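Local coordinates for succinoglycan biosynthesis protein (PDB 2QGM), which has no established function but belongs to the erythromycin esterase-like family and is therefore probably a hydrolase, at residues E88-K93 and L138-D143; Y99-M104 and I149-D154; E200-L205 and S261-F266; Q213-L218 and E224-N229. All coordinates share one frame; numbering follows the deposited sequence.

In the fold
Interaction 1 closes a loop from helix 87-104 to the residues leading into helix 143-157, and interaction 2 joins the same two helices farther along. Because their segments alternate (88-93, 99-104, 138-143, 149-154), the two contacts cross; their centres are about 16 Å apart, and together they fasten helices that link strands of the central mixed sheet. The chain then enters a helical region. Here interaction 3 closes a loop between 200-205 and 261-266, and interaction 4, between 213-218 and 224-229, is nested inside it. With centres about 9 Å apart, these two touch directly, L205 and F266 both meeting Y215. Centres of interactions 2 and 4 lie about 38 Å apart, on opposite sides of the chain's centre.

Interaction 1. Residues E88-K93 and L138-D143; sequences EIFTMK and LLYPTD
F90 and Y140 set their rings almost perpendicular, with planes at 86° and centroids 5.7 Å apart, an oblique aromatic pair. The nearest approach is through one carbon of the tyrosine, Y140 CE1, which lies 4.0 Å from F90 CZ and nearly as close to F90 CE1. F90 reaches across because CG stands anti to its own carbonyl carbon (chi1 -71°), which carries the ring off helix 87-104 toward the loop. Farther round the phenyl ring, F90 CD2 comes within 4.1 Å of T142 OG1, a van der Waals approach at about a right angle. No hydrogen bond spans the two segments; the polar ends are held elsewhere. Y140 OH bonds to E81 OE2 and W304 NE1, and K93 NZ forms a salt bridge with E81 OE1, so the aromatic pair adjoins a polar cluster with E81 and W304. The loop itself is folded tightly: P141 centres an inverse gamma turn, closed by a weak bond of 2.7 Å from T142 N to Y140 O. T142 OG1 then accepts from I145 N, which makes this segment a threonine N-cap entrance to helix 143-157.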
# COMPACT_ATOMS: atom_id res chain seq x y z
N GLU A 88 15.47 -6.23 -1.23
CA GLU A 88 14.87 -7.46 -1.75
C GLU A 88 13.36 -7.52 -1.60
O GLU A 88 12.70 -8.19 -2.39
CB GLU A 88 15.50 -8.68 -1.08
CG GLU A 88 17.00 -8.78 -1.25
CD GLU A 88 17.77 -7.95 -0.23
OE1 GLU A 88 17.13 -7.19 0.53
OE2 GLU A 88 19.01 -8.07 -0.18
N ILE A 89 12.82 -6.85 -0.58
CA ILE A 89 11.37 -6.86 -0.43
C ILE A 89 10.74 -6.02 -1.55
O ILE A 89 9.79 -6.47 -2.20
CB ILE A 89 10.94 -6.33 0.95
CG1 ILE A 89 11.43 -7.32 2.02
CG2 ILE A 89 9.42 -6.18 1.02
CD1 ILE A 89 10.98 -7.00 3.44
N PHE A 90 11.26 -4.82 -1.81
CA PHE A 90 10.73 -3.99 -2.88
C PHE A 90 10.85 -4.71 -4.23
O PHE A 90 9.90 -4.73 -5.03
CB PHE A 90 11.46 -2.65 -2.99
CG PHE A 90 11.16 -1.69 -1.87
CD1 PHE A 90 9.91 -1.65 -1.27
CD2 PHE A 90 12.13 -0.78 -1.43
CE1 PHE A 90 9.62 -0.74 -0.26
CE2 PHE A 90 11.85 0.14 -0.43
CZ PHE A 90 10.59 0.16 0.16
N THR A 91 12.01 -5.30 -4.50
CA THR A 91 12.22 -5.99 -5.77
C THR A 91 11.34 -7.23 -5.90
O THR A 91 10.81 -7.50 -6.97
CB THR A 91 13.71 -6.38 -5.95
OG1 THR A 91 14.49 -5.18 -6.00
CG2 THR A 91 13.91 -7.16 -7.24
N MSE A 92 11.18 -7.98 -4.81
CA MSE A 92 10.34 -9.17 -4.86
C MSE A 92 8.88 -8.76 -5.08
O MSE A 92 8.13 -9.46 -5.75
CB MSE A 92 10.47 -9.99 -3.57
CG MSE A 92 9.55 -11.22 -3.48
SE MSE A 92 9.99 -12.60 -4.79
CE MSE A 92 8.50 -12.44 -5.98
N LYS A 93 8.48 -7.62 -4.53
CA LYS A 93 7.13 -7.14 -4.72
C LYS A 93 6.92 -6.75 -6.18
O LYS A 93 5.84 -6.93 -6.72
CB LYS A 93 6.83 -5.96 -3.80
CG LYS A 93 6.60 -6.39 -2.36
CD LYS A 93 6.29 -5.24 -1.43
CE LYS A 93 4.95 -4.61 -1.74
NZ LYS A 93 4.66 -3.53 -0.77
N LEU A 138 10.02 10.58 -0.04
CA LEU A 138 11.18 9.92 0.57
C LEU A 138 11.05 8.50 1.10
O LEU A 138 10.06 8.12 1.72
CB LEU A 138 11.80 10.82 1.64
CG LEU A 138 12.79 11.85 1.07
CD1 LEU A 138 13.42 12.65 2.20
CD2 LEU A 138 13.87 11.12 0.27
N LEU A 139 12.10 7.74 0.85
CA LEU A 139 12.23 6.34 1.19
C LEU A 139 11.71 5.57 -0.00
O LEU A 139 12.20 4.49 -0.30
CB LEU A 139 11.46 5.95 2.47
CG LEU A 139 11.95 6.44 3.85
CD1 LEU A 139 11.59 5.40 4.90
CD2 LEU A 139 13.46 6.66 3.86
N TYR A 140 10.74 6.13 -0.72
CA TYR A 140 10.21 5.44 -1.90
C TYR A 140 10.92 5.70 -3.23
O TYR A 140 10.81 4.88 -4.15
CB TYR A 140 8.71 5.69 -2.04
CG TYR A 140 7.87 4.58 -1.45
CD1 TYR A 140 8.36 3.78 -0.41
CD2 TYR A 140 6.59 4.31 -1.93
CE1 TYR A 140 7.59 2.75 0.13
CE2 TYR A 140 5.81 3.29 -1.39
CZ TYR A 140 6.32 2.51 -0.36
OH TYR A 140 5.56 1.50 0.18
N PRO A 141 11.65 6.83 -3.38
CA PRO A 141 12.32 7.06 -4.67
C PRO A 141 13.60 6.21 -4.74
O PRO A 141 14.70 6.75 -4.83
CB PRO A 141 12.65 8.56 -4.64
CG PRO A 141 11.87 9.11 -3.50
CD PRO A 141 11.82 7.99 -2.50
N THR A 142 13.43 4.89 -4.70
CA THR A 142 14.56 3.97 -4.74
C THR A 142 14.74 3.37 -6.12
O THR A 142 13.82 3.41 -6.94
CB THR A 142 14.36 2.81 -3.75
OG1 THR A 142 13.26 2.00 -4.18
CG2 THR A 142 14.07 3.35 -2.35
N ASP A 143 15.92 2.81 -6.38
CA ASP A 143 16.17 2.19 -7.68
C ASP A 143 15.21 1.03 -7.87
O ASP A 143 14.70 0.81 -8.98
CB ASP A 143 17.61 1.66 -7.77
CG ASP A 143 18.64 2.77 -7.75
OD1 ASP A 143 18.35 3.88 -8.26
OD2 ASP A 143 19.76 2.52 -7.25

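Interaction 2. Residues Y99-M104 and I149-D154; sequences YLVTEM and IEWMKD
Two helices from the beta-alpha-beta crossover connections in the parallel part of the mixed sheet meet here through one indole: helix 87-104 connects strands 76-79 and 108-111, and helix 143-157 leads into strand 166-171. The backbones remain well separated, the nearest CA atoms, those of V101 and M152, being 9.5 Å apart, so W151 has to bridge the gap. It does so with CG anti to the backbone N (chi1 167°), and its benzo ring presents an edge to the other helix. V101 approaches from the opposite direction and meets that edge in the ring plane: W151 CH2 is 3.6 Å from V101 CB. The same carbon is 3.8 Å from V101 CG1 and 3.9 Å from V101 CG2, so the ring corner abuts CB, with both methyls at almost equal distance beside it. This is an apolar contact with no hydrogen bond across it. W151 also rests on K98, and M152 on V97, one turn back along helix 87-104. T102 turns its hydroxyl to its own helix, OG1 bonding to K98 O, and offers its methyl to the indole, with T102 CG2 4.1 Å from W151 CZ2.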
# COMPACT_ATOMS: atom_id res chain seq x y z
N TYR A 99 3.97 -10.54 -12.12
CA TYR A 99 3.28 -11.81 -12.30
C TYR A 99 1.76 -11.61 -12.29
O TYR A 99 1.05 -12.13 -13.15
CB TYR A 99 3.68 -12.79 -11.19
CG TYR A 99 2.96 -14.12 -11.28
CD1 TYR A 99 3.28 -15.04 -12.27
CD2 TYR A 99 1.94 -14.44 -10.38
CE1 TYR A 99 2.61 -16.26 -12.36
CE2 TYR A 99 1.26 -15.64 -10.47
CZ TYR A 99 1.59 -16.55 -11.46
OH TYR A 99 0.90 -17.73 -11.57
N LEU A 100 1.26 -10.84 -11.32
CA LEU A 100 -0.18 -10.58 -11.24
C LEU A 100 -0.72 -9.89 -12.49
O LEU A 100 -1.80 -10.21 -12.98
CB LEU A 100 -0.50 -9.70 -10.02
CG LEU A 100 -0.32 -10.33 -8.64
CD1 LEU A 100 -0.77 -9.35 -7.58
CD2 LEU A 100 -1.10 -11.63 -8.53
N VAL A 101 0.05 -8.95 -13.02
CA VAL A 101 -0.39 -8.23 -14.21
C VAL A 101 -0.36 -9.10 -15.47
O VAL A 101 -1.35 -9.19 -16.19
CB VAL A 101 0.48 -6.96 -14.45
CG1 VAL A 101 0.14 -6.33 -15.79
CG2 VAL A 101 0.22 -5.94 -13.36
N THR A 102 0.77 -9.75 -15.70
CA THR A 102 0.96 -10.58 -16.88
C THR A 102 0.29 -11.95 -16.90
O THR A 102 -0.08 -12.44 -17.97
CB THR A 102 2.46 -10.79 -17.17
OG1 THR A 102 3.05 -11.50 -16.08
CG2 THR A 102 3.17 -9.46 -17.35
N GLU A 103 0.14 -12.58 -15.74
CA GLU A 103 -0.46 -13.92 -15.67
C GLU A 103 -1.84 -14.03 -15.00
O GLU A 103 -2.54 -15.02 -15.19
CB GLU A 103 0.51 -14.87 -14.94
CG GLU A 103 1.87 -15.07 -15.62
CD GLU A 103 1.75 -15.60 -17.04
OE1 GLU A 103 0.86 -16.43 -17.30
OE2 GLU A 103 2.56 -15.20 -17.90
N MSE A 104 -2.23 -13.01 -14.23
CA MSE A 104 -3.51 -13.07 -13.54
C MSE A 104 -4.50 -11.94 -13.81
O MSE A 104 -5.50 -11.80 -13.12
CB MSE A 104 -3.27 -13.20 -12.04
CG MSE A 104 -2.61 -14.52 -11.65
SE MSE A 104 -2.59 -14.78 -9.75
CE MSE A 104 -4.48 -15.03 -9.47
N ILE A 149 8.22 1.10 -11.76
CA ILE A 149 7.44 2.12 -12.43
C ILE A 149 7.80 2.17 -13.92
O ILE A 149 6.93 2.36 -14.77
CB ILE A 149 7.67 3.49 -11.76
CG1 ILE A 149 7.20 3.42 -10.31
CG2 ILE A 149 6.95 4.59 -12.54
CD1 ILE A 149 7.45 4.67 -9.50
N GLU A 150 9.08 1.98 -14.23
CA GLU A 150 9.50 1.99 -15.62
C GLU A 150 8.90 0.80 -16.37
O GLU A 150 8.47 0.93 -17.51
CB GLU A 150 11.02 1.98 -15.71
CG GLU A 150 11.63 3.26 -15.16
CD GLU A 150 13.14 3.23 -15.17
OE1 GLU A 150 13.70 2.20 -14.72
OE2 GLU A 150 13.76 4.22 -15.61
N TRP A 151 8.87 -0.36 -15.72
CA TRP A 151 8.28 -1.54 -16.34
C TRP A 151 6.81 -1.28 -16.65
O TRP A 151 6.29 -1.67 -17.70
CB TRP A 151 8.39 -2.76 -15.43
CG TRP A 151 7.52 -3.88 -15.93
CD1 TRP A 151 7.75 -4.65 -17.02
CD2 TRP A 151 6.23 -4.24 -15.44
NE1 TRP A 151 6.67 -5.47 -17.25
CE2 TRP A 151 5.72 -5.24 -16.29
CE3 TRP A 151 5.44 -3.82 -14.36
CZ2 TRP A 151 4.46 -5.82 -16.11
CZ3 TRP A 151 4.18 -4.40 -14.17
CH2 TRP A 151 3.71 -5.39 -15.05
N MSE A 152 6.12 -0.64 -15.71
CA MSE A 152 4.70 -0.34 -15.91
C MSE A 152 4.51 0.52 -17.16
O MSE A 152 3.59 0.30 -17.96
CB MSE A 152 4.14 0.39 -14.68
CG MSE A 152 4.13 -0.46 -13.42
SE MSE A 152 3.31 0.44 -11.93
CE MSE A 152 3.09 -1.11 -10.78
N LYS A 153 5.40 1.50 -17.34
CA LYS A 153 5.34 2.37 -18.51
C LYS A 153 5.57 1.50 -19.76
O LYS A 153 4.86 1.64 -20.76
CB LYS A 153 6.42 3.46 -18.41
CG LYS A 153 6.39 4.46 -19.55
CD LYS A 153 7.61 5.38 -19.53
CE LYS A 153 8.88 4.64 -19.90
NZ LYS A 153 10.08 5.54 -19.89
N ASP A 154 6.55 0.60 -19.69
CA ASP A 154 6.85 -0.28 -20.83
C ASP A 154 5.64 -1.16 -21.16
O ASP A 154 5.29 -1.31 -22.33
CB ASP A 154 8.05 -1.19 -20.55
CG ASP A 154 9.36 -0.43 -20.42
OD1 ASP A 154 9.45 0.71 -20.93
OD2 ASP A 154 10.30 -0.98 -19.81

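Interaction 3. Residues E200-L205 and S261-F266; sequences ENYKEL and SAIEKF
I263, projecting from helix 253-269 toward the end of helix 195-203, is met by two side chains that arrive differently, in the helical region that follows edge strand 166-171. Y202 comes from the opposite direction, so that the far end of its ring and the isoleucine branches confront each other. The backbones are not close: the CA atoms of Y202 and I263 are 9.5 Å apart, and the CB of Y202 does not point straight at the other helix. The length of the phenol makes up the difference, its hydroxyl end arriving at the delta methyl with Y202 OH 3.7 Å from I263 CD1. The neighbouring ring carbon Y202 CZ is 3.9 Å from that same methyl, and the approach to the ring is oblique. The other branch of the isoleucine serves the same ring lower down, I263 CG2 lying 4.0 Å from Y202 CE1. With CG1 anti to the carbonyl carbon (chi1 -69°), CG2 lies anti to the backbone N, and the two branches are spread along the tyrosine. No hydrogen bond passes between the segments, so the hydroxyl meets I263 by van der Waals contact alone. F180, on helix 177-190, backs the contact: its ring pairs edge-to-face with that of Y202, and it touches both L205 and I263. L205, with CG anti to the backbone N (chi1 168°), runs obliquely across I263 and closes the cluster through one methyl pair, L205 CD2 to I263 CG2 at 3.8 Å.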
# COMPACT_ATOMS: atom_id res chain seq x y z
N GLU A 200 -13.42 29.80 -6.31
CA GLU A 200 -13.65 30.51 -5.06
C GLU A 200 -13.56 29.54 -3.89
O GLU A 200 -12.94 29.83 -2.87
CB GLU A 200 -15.03 31.18 -5.06
CG GLU A 200 -15.38 31.86 -3.76
CD GLU A 200 -14.51 33.07 -3.48
OE1 GLU A 200 -14.65 34.07 -4.22
OE2 GLU A 200 -13.68 33.02 -2.55
N ASN A 201 -14.18 28.37 -4.03
CA ASN A 201 -14.16 27.39 -2.96
C ASN A 201 -12.80 26.78 -2.67
O ASN A 201 -12.55 26.33 -1.55
CB ASN A 201 -15.15 26.26 -3.24
CG ASN A 201 -16.58 26.66 -2.95
OD1 ASN A 201 -17.33 27.04 -3.84
ND2 ASN A 201 -16.95 26.59 -1.68
N TYR A 202 -11.92 26.76 -3.67
CA TYR A 202 -10.57 26.18 -3.51
C TYR A 202 -9.42 27.15 -3.27
O TYR A 202 -8.35 26.73 -2.81
CB TYR A 202 -10.18 25.36 -4.74
CG TYR A 202 -10.87 24.02 -4.91
CD1 TYR A 202 -11.48 23.36 -3.84
CD2 TYR A 202 -10.85 23.39 -6.15
CE1 TYR A 202 -12.05 22.09 -4.02
CE2 TYR A 202 -11.40 22.13 -6.33
CZ TYR A 202 -12.00 21.49 -5.26
OH TYR A 202 -12.52 20.23 -5.48
N LYS A 203 -9.62 28.43 -3.56
CA LYS A 203 -8.55 29.42 -3.41
C LYS A 203 -7.76 29.41 -2.11
O LYS A 203 -6.55 29.24 -2.12
CB LYS A 203 -9.10 30.84 -3.66
CG LYS A 203 -8.00 31.92 -3.70
CD LYS A 203 -8.56 33.31 -3.99
CE LYS A 203 -7.44 34.35 -3.98
NZ LYS A 203 -7.94 35.74 -4.22
N GLU A 204 -8.44 29.61 -0.98
CA GLU A 204 -7.75 29.64 0.31
C GLU A 204 -7.30 28.25 0.74
O GLU A 204 -6.17 28.06 1.17
CB GLU A 204 -8.66 30.27 1.37
CG GLU A 204 -8.93 31.75 1.13
CD GLU A 204 -7.70 32.61 1.34
OE1 GLU A 204 -7.23 32.70 2.49
OE2 GLU A 204 -7.20 33.20 0.35
N LEU A 205 -8.20 27.28 0.63
CA LEU A 205 -7.91 25.91 1.00
C LEU A 205 -6.60 25.39 0.40
O LEU A 205 -5.77 24.82 1.10
CB LEU A 205 -9.06 25.00 0.57
CG LEU A 205 -8.79 23.49 0.63
CD1 LEU A 205 -8.50 23.06 2.07
CD2 LEU A 205 -9.99 22.74 0.08
N SER A 261 -13.29 14.52 -4.78
CA SER A 261 -13.66 13.69 -3.65
C SER A 261 -12.47 13.49 -2.72
O SER A 261 -12.64 13.41 -1.51
CB SER A 261 -14.19 12.32 -4.13
OG SER A 261 -15.53 12.41 -4.58
N ALA A 262 -11.26 13.41 -3.28
CA ALA A 262 -10.07 13.22 -2.45
C ALA A 262 -9.83 14.48 -1.62
O ALA A 262 -9.35 14.42 -0.48
CB ALA A 262 -8.86 12.92 -3.33
N ILE A 263 -10.16 15.62 -2.20
CA ILE A 263 -10.00 16.89 -1.50
C ILE A 263 -11.02 16.95 -0.36
O ILE A 263 -10.70 17.41 0.74
CB ILE A 263 -10.18 18.06 -2.49
CG1 ILE A 263 -8.99 18.06 -3.46
CG2 ILE A 263 -10.28 19.38 -1.74
CD1 ILE A 263 -9.13 18.96 -4.66
N GLU A 264 -12.24 16.48 -0.61
CA GLU A 264 -13.26 16.46 0.44
C GLU A 264 -12.79 15.52 1.55
O GLU A 264 -12.85 15.87 2.74
CB GLU A 264 -14.61 15.97 -0.09
CG GLU A 264 -15.72 16.01 0.96
CD GLU A 264 -17.02 15.40 0.46
OE1 GLU A 264 -17.38 15.65 -0.70
OE2 GLU A 264 -17.69 14.68 1.23
N LYS A 265 -12.32 14.34 1.18
CA LYS A 265 -11.83 13.37 2.15
C LYS A 265 -10.75 13.97 3.04
O LYS A 265 -10.77 13.82 4.25
CB LYS A 265 -11.27 12.12 1.45
CG LYS A 265 -12.31 11.24 0.77
CD LYS A 265 -11.65 10.00 0.16
CE LYS A 265 -12.67 9.06 -0.47
NZ LYS A 265 -13.40 9.67 -1.60
N PHE A 266 -9.79 14.67 2.42
CA PHE A 266 -8.71 15.29 3.17
C PHE A 266 -9.22 16.27 4.23
O PHE A 266 -8.78 16.23 5.38
CB PHE A 266 -7.75 15.98 2.18
CG PHE A 266 -6.55 16.63 2.83
CD1 PHE A 266 -6.61 17.94 3.29
CD2 PHE A 266 -5.35 15.92 2.97
CE1 PHE A 266 -5.49 18.55 3.87
CE2 PHE A 266 -4.23 16.52 3.54
CZ PHE A 266 -4.30 17.84 3.99

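Interaction 4. Residues Q213-L218 and E224-N229; sequences QEYMKL and EKFKAN
The apolar contacts centre on one methyl of L218, which lies between two aromatic rings presented to it in different ways. Toward F226 it sits at the ring edge, in the ring plane, with L218 CD1 3.5 Å from F226 CE2. Toward Y215, within its own segment, the same CD1 stands 3.6 Å above the ring plane and over its centre, the placement of a CH-pi contact. L218 CD2 adds a looser touch, 4.0 Å from F226 CE2. The aromatic residues Y215 and F226 slide past each other in opposite directions without stacking: Y215 CE2 is 4.1 Å from F226 CD2. The hydroxyl makes a closer approach, Y215 OH lying 3.4 Å from F226 CB. Y215 reaches that far because its CG is anti to the backbone N (chi1 -170°), whereas F226 has CG anti to its carbonyl carbon (chi1 -68°). The Y215 ring also pairs edge-to-face with F266 of helix 253-269, which ties the cluster to the neighbouring helix. No hydrogen bond joins the two segments; within 213-218, L218 N donates to Y215 O over 3.1 Å, closing a type I beta turn that brings the leucine back over the tyrosine ring. F226, on the first turns of the next helix, completes a small aromatic-aliphatic core at the short connection between consecutive helices 212-215 and 220-236.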
# COMPACT_ATOMS: atom_id res chain seq x y z
N GLN A 213 0.56 18.43 8.85
CA GLN A 213 1.07 19.33 9.88
C GLN A 213 0.61 20.78 9.74
O GLN A 213 0.15 21.37 10.70
CB GLN A 213 2.60 19.26 9.90
CG GLN A 213 3.26 20.10 10.98
CD GLN A 213 4.75 19.82 11.08
OE1 GLN A 213 5.48 19.87 10.09
NE2 GLN A 213 5.22 19.52 12.29
N GLU A 214 0.72 21.34 8.54
CA GLU A 214 0.30 22.72 8.34
C GLU A 214 -1.21 22.88 8.31
O GLU A 214 -1.73 23.92 8.72
CB GLU A 214 0.91 23.31 7.05
CG GLU A 214 0.46 22.68 5.76
CD GLU A 214 1.10 23.33 4.54
OE1 GLU A 214 0.82 24.52 4.27
OE2 GLU A 214 1.88 22.65 3.85
N TYR A 215 -1.92 21.86 7.86
CA TYR A 215 -3.38 21.97 7.82
C TYR A 215 -3.95 21.91 9.23
O TYR A 215 -4.90 22.61 9.55
CB TYR A 215 -3.98 20.86 6.95
CG TYR A 215 -5.46 21.06 6.66
CD1 TYR A 215 -6.44 20.58 7.53
CD2 TYR A 215 -5.88 21.75 5.53
CE1 TYR A 215 -7.79 20.79 7.29
CE2 TYR A 215 -7.24 21.97 5.27
CZ TYR A 215 -8.19 21.49 6.15
OH TYR A 215 -9.53 21.71 5.91
N MSE A 216 -3.35 21.08 10.09
CA MSE A 216 -3.85 20.97 11.45
C MSE A 216 -3.61 22.23 12.29
O MSE A 216 -4.12 22.33 13.41
CB MSE A 216 -3.24 19.74 12.12
CG MSE A 216 -3.79 18.45 11.55
SE MSE A 216 -3.13 16.86 12.40
CE MSE A 216 -4.18 16.98 14.03
N LYS A 217 -2.84 23.18 11.76
CA LYS A 217 -2.56 24.43 12.47
C LYS A 217 -3.71 25.42 12.31
O LYS A 217 -3.75 26.46 12.96
CB LYS A 217 -1.25 25.05 11.94
CG LYS A 217 -0.02 24.21 12.25
CD LYS A 217 1.24 24.69 11.54
CE LYS A 217 1.70 26.06 12.00
NZ LYS A 217 2.99 26.42 11.36
N LEU A 218 -4.65 25.09 11.43
CA LEU A 218 -5.81 25.93 11.18
C LEU A 218 -6.74 25.88 12.38
O LEU A 218 -6.78 24.88 13.10
CB LEU A 218 -6.57 25.46 9.94
CG LEU A 218 -5.89 25.63 8.59
CD1 LEU A 218 -6.61 24.81 7.53
CD2 LEU A 218 -5.87 27.10 8.22
N GLU A 224 -13.84 23.88 9.44
CA GLU A 224 -15.25 23.65 9.13
C GLU A 224 -15.58 24.27 7.77
O GLU A 224 -16.25 23.67 6.93
CB GLU A 224 -16.16 24.28 10.19
CG GLU A 224 -16.13 23.62 11.56
CD GLU A 224 -16.74 22.23 11.56
OE1 GLU A 224 -17.78 22.02 10.88
OE2 GLU A 224 -16.20 21.34 12.26
N LYS A 225 -15.09 25.49 7.58
CA LYS A 225 -15.29 26.26 6.36
C LYS A 225 -14.69 25.54 5.15
O LYS A 225 -15.36 25.37 4.13
CB LYS A 225 -14.65 27.64 6.54
CG LYS A 225 -14.84 28.61 5.40
CD LYS A 225 -14.15 29.92 5.76
CE LYS A 225 -14.33 30.98 4.70
NZ LYS A 225 -13.61 32.23 5.09
N PHE A 226 -13.43 25.11 5.26
CA PHE A 226 -12.78 24.42 4.15
C PHE A 226 -13.43 23.08 3.82
O PHE A 226 -13.49 22.68 2.65
CB PHE A 226 -11.29 24.19 4.43
CG PHE A 226 -10.48 25.46 4.46
CD1 PHE A 226 -10.86 26.57 3.69
CD2 PHE A 226 -9.32 25.53 5.22
CE1 PHE A 226 -10.08 27.74 3.69
CE2 PHE A 226 -8.53 26.69 5.23
CZ PHE A 226 -8.91 27.80 4.46
N LYS A 227 -13.91 22.36 4.83
CA LYS A 227 -14.57 21.08 4.59
C LYS A 227 -15.86 21.34 3.81
O LYS A 227 -16.19 20.60 2.87
CB LYS A 227 -14.92 20.39 5.92
CG LYS A 227 -15.79 19.14 5.74
CD LYS A 227 -16.28 18.58 7.07
CE LYS A 227 -17.27 17.43 6.85
NZ LYS A 227 -18.57 17.87 6.24
N ALA A 228 -16.57 22.39 4.20
CA ALA A 228 -17.81 22.78 3.54
C ALA A 228 -17.54 23.14 2.09
O ALA A 228 -18.25 22.69 1.18
CB ALA A 228 -18.44 23.97 4.27
N ASN A 229 -16.51 23.95 1.86
CA ASN A 229 -16.15 24.35 0.50
C ASN A 229 -15.81 23.14 -0.36
O ASN A 229 -16.21 23.06 -1.52
CB ASN A 229 -14.96 25.32 0.53
CG ASN A 229 -15.32 26.69 1.07
OD1 ASN A 229 -16.41 26.89 1.63
ND2 ASN A 229 -14.41 27.65 0.92